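Local coordinates for MMACHC-like protein (Caenorhabditis elegans, PDB 5UJC) that binds cobalamin and probably removes the upper axial ligand of vitamin B12 derivatives, with flavin and NADPH for cyanocobalamin and glutathione for alkylcobalamins, at residues H139-F152 and E202-R216. Sequence-based numbering, arbitrary orientation. Where two conformers were deposited one is given.
Sequences HVAGAAFYYQPCHF and EKEPRPILTASEDVR
The extended segment 202-210 runs beside the turn and strand of 139-147, closest where the CA atoms of Gly-142 and Pro-205 lie 3.8 Å apart, before helix 212-225 packs against Phe-152. Gly-142, at positive phi, closes helix 134-140 in a Schellman motif; a CB at Gly-142 would fall 2.3 Å from Lys-203 O, which instead meets the glycine CA at 3.2 Å. Waters bridge this stretch, one accepting from Arg-206 N and donating to Gly-142 O. Pro-205 lays CG over the face of the His-139 ring, 3.6 Å from its centroid and 11° off the normal, in a CH-pi contact. The histidine's ND1 accepts Tyr-146 N in the ring plane, fixing the ring's turn beside the bound methylcobalamin, to which Tyr-146 OH and Gln-148 OE1 hydrogen-bond. Two backbone donors, Ile-208 N and Leu-209 N, both lie 2.9 Å from Tyr-147 OH, the second bond being the straighter; a phenylalanine in its place would probably leave both amides without this acceptor, and the water on Leu-209 O without its hydroxyl partner. Val-215 CG1, anti to its own N (chi1 175°), stands over the Phe-152 ring centre, while CG2 reaches Tyr-147 CD1 at 3.7 Å. Arg-216, salt-bridged to Glu-213, gives Phe-152 O a bond of 3.0 Å from NH2, which lies 38° out of the carbonyl plane.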
# COMPACT_ATOMS: atom_id res chain seq x y z
N HIS A 139 -8.84 6.27 -1.14
CA HIS A 139 -10.24 6.67 -1.00
C HIS A 139 -10.74 7.38 -2.27
O HIS A 139 -11.79 7.02 -2.83
CB HIS A 139 -10.39 7.57 0.22
CG HIS A 139 -11.81 7.78 0.65
ND1 HIS A 139 -12.41 6.98 1.59
CD2 HIS A 139 -12.73 8.68 0.26
CE1 HIS A 139 -13.65 7.40 1.78
NE2 HIS A 139 -13.87 8.43 0.98
N VAL A 140 -9.97 8.35 -2.77
CA VAL A 140 -10.41 9.08 -3.93
C VAL A 140 -10.40 8.22 -5.20
O VAL A 140 -11.19 8.47 -6.12
CB VAL A 140 -9.66 10.41 -4.15
CG1 VAL A 140 -9.75 11.30 -2.91
CG2 VAL A 140 -8.22 10.19 -4.59
N ALA A 141 -9.57 7.18 -5.21
CA ALA A 141 -9.54 6.23 -6.36
C ALA A 141 -10.60 5.14 -6.24
O ALA A 141 -10.77 4.34 -7.15
CB ALA A 141 -8.19 5.61 -6.49
N GLY A 142 -11.27 5.07 -5.09
CA GLY A 142 -12.30 4.05 -4.84
C GLY A 142 -11.75 2.69 -4.44
O GLY A 142 -12.50 1.72 -4.41
N ALA A 143 -10.45 2.61 -4.19
CA ALA A 143 -9.80 1.32 -3.88
C ALA A 143 -10.11 0.79 -2.50
O ALA A 143 -10.26 -0.42 -2.32
CB ALA A 143 -8.30 1.42 -4.06
N ALA A 144 -10.21 1.69 -1.53
CA ALA A 144 -10.40 1.31 -0.13
C ALA A 144 -10.95 2.50 0.60
O ALA A 144 -10.51 3.62 0.37
CB ALA A 144 -9.07 0.87 0.47
N PHE A 145 -11.91 2.25 1.49
CA PHE A 145 -12.56 3.32 2.27
C PHE A 145 -11.63 3.69 3.42
O PHE A 145 -11.16 2.84 4.18
CB PHE A 145 -13.89 2.84 2.79
CG PHE A 145 -14.79 3.95 3.22
CD1 PHE A 145 -14.57 4.63 4.41
CD2 PHE A 145 -15.86 4.33 2.44
CE1 PHE A 145 -15.39 5.67 4.80
CE2 PHE A 145 -16.67 5.38 2.81
CZ PHE A 145 -16.44 6.04 4.00
N TYR A 146 -11.34 4.97 3.52
CA TYR A 146 -10.42 5.49 4.53
C TYR A 146 -11.22 6.00 5.74
O TYR A 146 -11.93 7.02 5.66
CB TYR A 146 -9.58 6.62 3.92
CG TYR A 146 -8.56 7.27 4.83
CD1 TYR A 146 -7.96 6.58 5.89
CD2 TYR A 146 -8.11 8.55 4.57
CE1 TYR A 146 -6.98 7.16 6.67
CE2 TYR A 146 -7.15 9.16 5.36
CZ TYR A 146 -6.59 8.46 6.42
OH TYR A 146 -5.60 9.03 7.23
N TYR A 147 -11.05 5.30 6.87
CA TYR A 147 -11.70 5.64 8.12
C TYR A 147 -10.79 6.55 8.94
O TYR A 147 -9.73 6.11 9.44
CB TYR A 147 -12.07 4.36 8.89
CG TYR A 147 -13.12 3.58 8.19
CD1 TYR A 147 -14.45 3.92 8.30
CD2 TYR A 147 -12.79 2.52 7.36
CE1 TYR A 147 -15.40 3.29 7.56
CE2 TYR A 147 -13.76 1.84 6.63
CZ TYR A 147 -15.06 2.26 6.70
OH TYR A 147 -16.03 1.63 5.95
N GLN A 148 -11.20 7.82 9.07
CA GLN A 148 -10.36 8.83 9.67
C GLN A 148 -10.90 9.18 11.06
O GLN A 148 -12.09 9.42 11.20
CB GLN A 148 -10.37 10.08 8.81
CG GLN A 148 -9.89 9.83 7.39
CD GLN A 148 -9.55 11.11 6.66
OE1 GLN A 148 -8.71 11.89 7.11
NE2 GLN A 148 -10.19 11.33 5.54
N PRO A 149 -10.01 9.26 12.09
CA PRO A 149 -10.51 9.55 13.43
C PRO A 149 -11.33 10.84 13.51
O PRO A 149 -12.32 10.90 14.26
CB PRO A 149 -9.24 9.65 14.26
CG PRO A 149 -8.26 8.76 13.57
CD PRO A 149 -8.58 8.86 12.11
N CYS A 150 -10.93 11.85 12.74
CA CYS A 150 -11.64 13.17 12.75
C CYS A 150 -13.08 13.08 12.23
O CYS A 150 -13.87 14.00 12.45
CB CYS A 150 -10.86 14.22 11.91
SG CYS A 150 -10.71 13.85 10.12
N HIS A 151 -13.41 11.98 11.50
CA HIS A 151 -14.78 11.77 11.02
C HIS A 151 -15.69 10.98 11.99
O HIS A 151 -16.85 10.73 11.68
CB HIS A 151 -14.76 11.05 9.66
CG HIS A 151 -14.19 11.87 8.54
ND1 HIS A 151 -13.68 11.31 7.40
CD2 HIS A 151 -14.06 13.21 8.40
CE1 HIS A 151 -13.26 12.27 6.59
NE2 HIS A 151 -13.48 13.43 7.17
N PHE A 152 -15.14 10.60 13.15
CA PHE A 152 -15.86 9.78 14.13
C PHE A 152 -15.82 10.41 15.54
O PHE A 152 -15.89 9.72 16.55
CB PHE A 152 -15.33 8.34 14.07
CG PHE A 152 -15.66 7.66 12.77
CD1 PHE A 152 -16.91 7.06 12.59
CD2 PHE A 152 -14.83 7.79 11.66
CE1 PHE A 152 -17.28 6.53 11.36
CE2 PHE A 152 -15.20 7.27 10.42
CZ PHE A 152 -16.44 6.66 10.28
N GLU A 202 -13.75 8.64 -11.00
CA GLU A 202 -13.35 7.58 -10.08
C GLU A 202 -14.58 6.91 -9.46
O GLU A 202 -15.52 7.58 -9.11
CB GLU A 202 -12.48 8.15 -8.95
CG GLU A 202 -11.16 8.75 -9.41
CD GLU A 202 -11.20 10.25 -9.61
OE1 GLU A 202 -12.31 10.85 -9.62
OE2 GLU A 202 -10.12 10.83 -9.76
N LYS A 203 -14.51 5.61 -9.25
CA LYS A 203 -15.56 4.97 -8.46
C LYS A 203 -15.45 5.37 -6.99
O LYS A 203 -14.38 5.78 -6.52
CB LYS A 203 -15.56 3.45 -8.63
CG LYS A 203 -14.50 2.70 -7.87
CD LYS A 203 -14.69 1.19 -8.01
CE LYS A 203 -14.44 0.69 -9.43
NZ LYS A 203 -13.12 1.11 -9.96
N GLU A 204 -16.58 5.35 -6.30
CA GLU A 204 -16.61 5.63 -4.89
C GLU A 204 -16.13 4.39 -4.13
O GLU A 204 -16.44 3.26 -4.52
CB GLU A 204 -18.04 5.99 -4.46
CG GLU A 204 -18.50 7.33 -5.01
CD GLU A 204 -18.66 8.37 -3.92
OE1 GLU A 204 -17.65 8.73 -3.28
OE2 GLU A 204 -19.81 8.82 -3.70
N PRO A 205 -15.39 4.59 -3.03
CA PRO A 205 -14.99 3.44 -2.23
C PRO A 205 -16.16 2.77 -1.53
O PRO A 205 -17.09 3.44 -1.09
CB PRO A 205 -14.02 4.05 -1.22
CG PRO A 205 -14.49 5.46 -1.07
CD PRO A 205 -15.00 5.87 -2.41
N ARG A 206 -16.17 1.43 -1.51
CA ARG A 206 -17.26 0.68 -0.86
C ARG A 206 -17.19 0.86 0.65
O ARG A 206 -16.13 0.60 1.24
CB ARG A 206 -17.17 -0.82 -1.19
CG ARG A 206 -18.36 -1.64 -0.64
CD ARG A 206 -18.09 -3.16 -0.63
NE ARG A 206 -17.90 -3.69 -1.97
CZ ARG A 206 -17.64 -4.97 -2.25
NH1 ARG A 206 -17.53 -5.87 -1.27
NH2 ARG A 206 -17.46 -5.35 -3.52
N PRO A 207 -18.32 1.22 1.28
CA PRO A 207 -18.35 1.22 2.71
C PRO A 207 -18.17 -0.19 3.27
O PRO A 207 -18.83 -1.13 2.83
CB PRO A 207 -19.76 1.75 3.05
CG PRO A 207 -20.24 2.40 1.85
CD PRO A 207 -19.55 1.79 0.69
N ILE A 208 -17.26 -0.33 4.21
CA ILE A 208 -16.96 -1.61 4.81
C ILE A 208 -17.59 -1.71 6.21
O ILE A 208 -18.23 -2.70 6.53
CB ILE A 208 -15.44 -1.85 4.90
CG1 ILE A 208 -14.80 -1.75 3.50
CG2 ILE A 208 -15.15 -3.20 5.54
CD1 ILE A 208 -15.41 -2.67 2.48
N LEU A 209 -17.36 -0.70 7.03
CA LEU A 209 -17.91 -0.64 8.37
C LEU A 209 -18.96 0.45 8.42
O LEU A 209 -18.65 1.63 8.23
CB LEU A 209 -16.82 -0.32 9.37
CG LEU A 209 -15.69 -1.34 9.45
CD1 LEU A 209 -14.64 -0.91 10.45
CD2 LEU A 209 -16.21 -2.73 9.79
N THR A 210 -20.20 0.05 8.64
CA THR A 210 -21.32 0.96 8.57
C THR A 210 -21.73 1.49 9.95
O THR A 210 -22.48 2.49 10.03
CB THR A 210 -22.51 0.28 7.91
OG1 THR A 210 -22.77 -0.96 8.57
CG2 THR A 210 -22.23 0.03 6.42
N ALA A 211 -21.26 0.86 11.02
CA ALA A 211 -21.57 1.31 12.39
C ALA A 211 -20.36 2.01 12.99
O ALA A 211 -19.23 1.43 13.02
CB ALA A 211 -21.99 0.13 13.26
N SER A 212 -20.56 3.24 13.49
CA SER A 212 -19.44 4.05 13.98
C SER A 212 -18.69 3.40 15.13
O SER A 212 -17.48 3.58 15.25
CB SER A 212 -19.91 5.44 14.37
OG SER A 212 -20.34 6.16 13.23
N GLU A 213 -19.40 2.65 15.98
CA GLU A 213 -18.70 1.98 17.10
C GLU A 213 -17.74 0.89 16.60
O GLU A 213 -16.74 0.66 17.20
CB GLU A 213 -19.68 1.43 18.14
CG GLU A 213 -20.45 2.50 18.91
CD GLU A 213 -19.58 3.41 19.83
OE1 GLU A 213 -18.47 3.03 20.23
OE2 GLU A 213 -20.05 4.52 20.14
N ASP A 214 -18.08 0.21 15.49
CA ASP A 214 -17.13 -0.74 14.85
C ASP A 214 -15.92 -0.02 14.30
O ASP A 214 -14.79 -0.50 14.46
CB ASP A 214 -17.80 -1.54 13.71
CG ASP A 214 -18.82 -2.53 14.21
OD1 ASP A 214 -18.68 -3.03 15.36
OD2 ASP A 214 -19.75 -2.83 13.45
N VAL A 215 -16.14 1.17 13.73
CA VAL A 215 -15.03 1.97 13.20
C VAL A 215 -14.10 2.36 14.33
O VAL A 215 -12.87 2.20 14.22
CB VAL A 215 -15.53 3.23 12.46
CG1 VAL A 215 -14.35 4.11 12.03
CG2 VAL A 215 -16.39 2.86 11.26
N ARG A 216 -14.66 2.84 15.44
CA ARG A 216 -13.80 3.27 16.54
C ARG A 216 -13.01 2.09 17.13
O ARG A 216 -11.82 2.21 17.43
CB ARG A 216 -14.61 4.01 17.63
CG ARG A 216 -15.08 5.41 17.20
CD ARG A 216 -15.73 6.20 18.33
NE ARG A 216 -17.11 5.85 18.46
CZ ARG A 216 -18.14 6.45 17.82
NH1 ARG A 216 -19.35 5.98 17.96
NH2 ARG A 216 -17.94 7.54 17.04
O HOH W 1 -13.97 8.30 -5.47
O HOH W 2 -12.76 10.85 -6.59
O HOH W 3 -11.05 1.54 -7.63
O HOH W 4 -13.75 0.11 -2.42
O HOH W 5 -13.60 -0.23 0.50
O HOH W 6 -18.19 3.05 5.70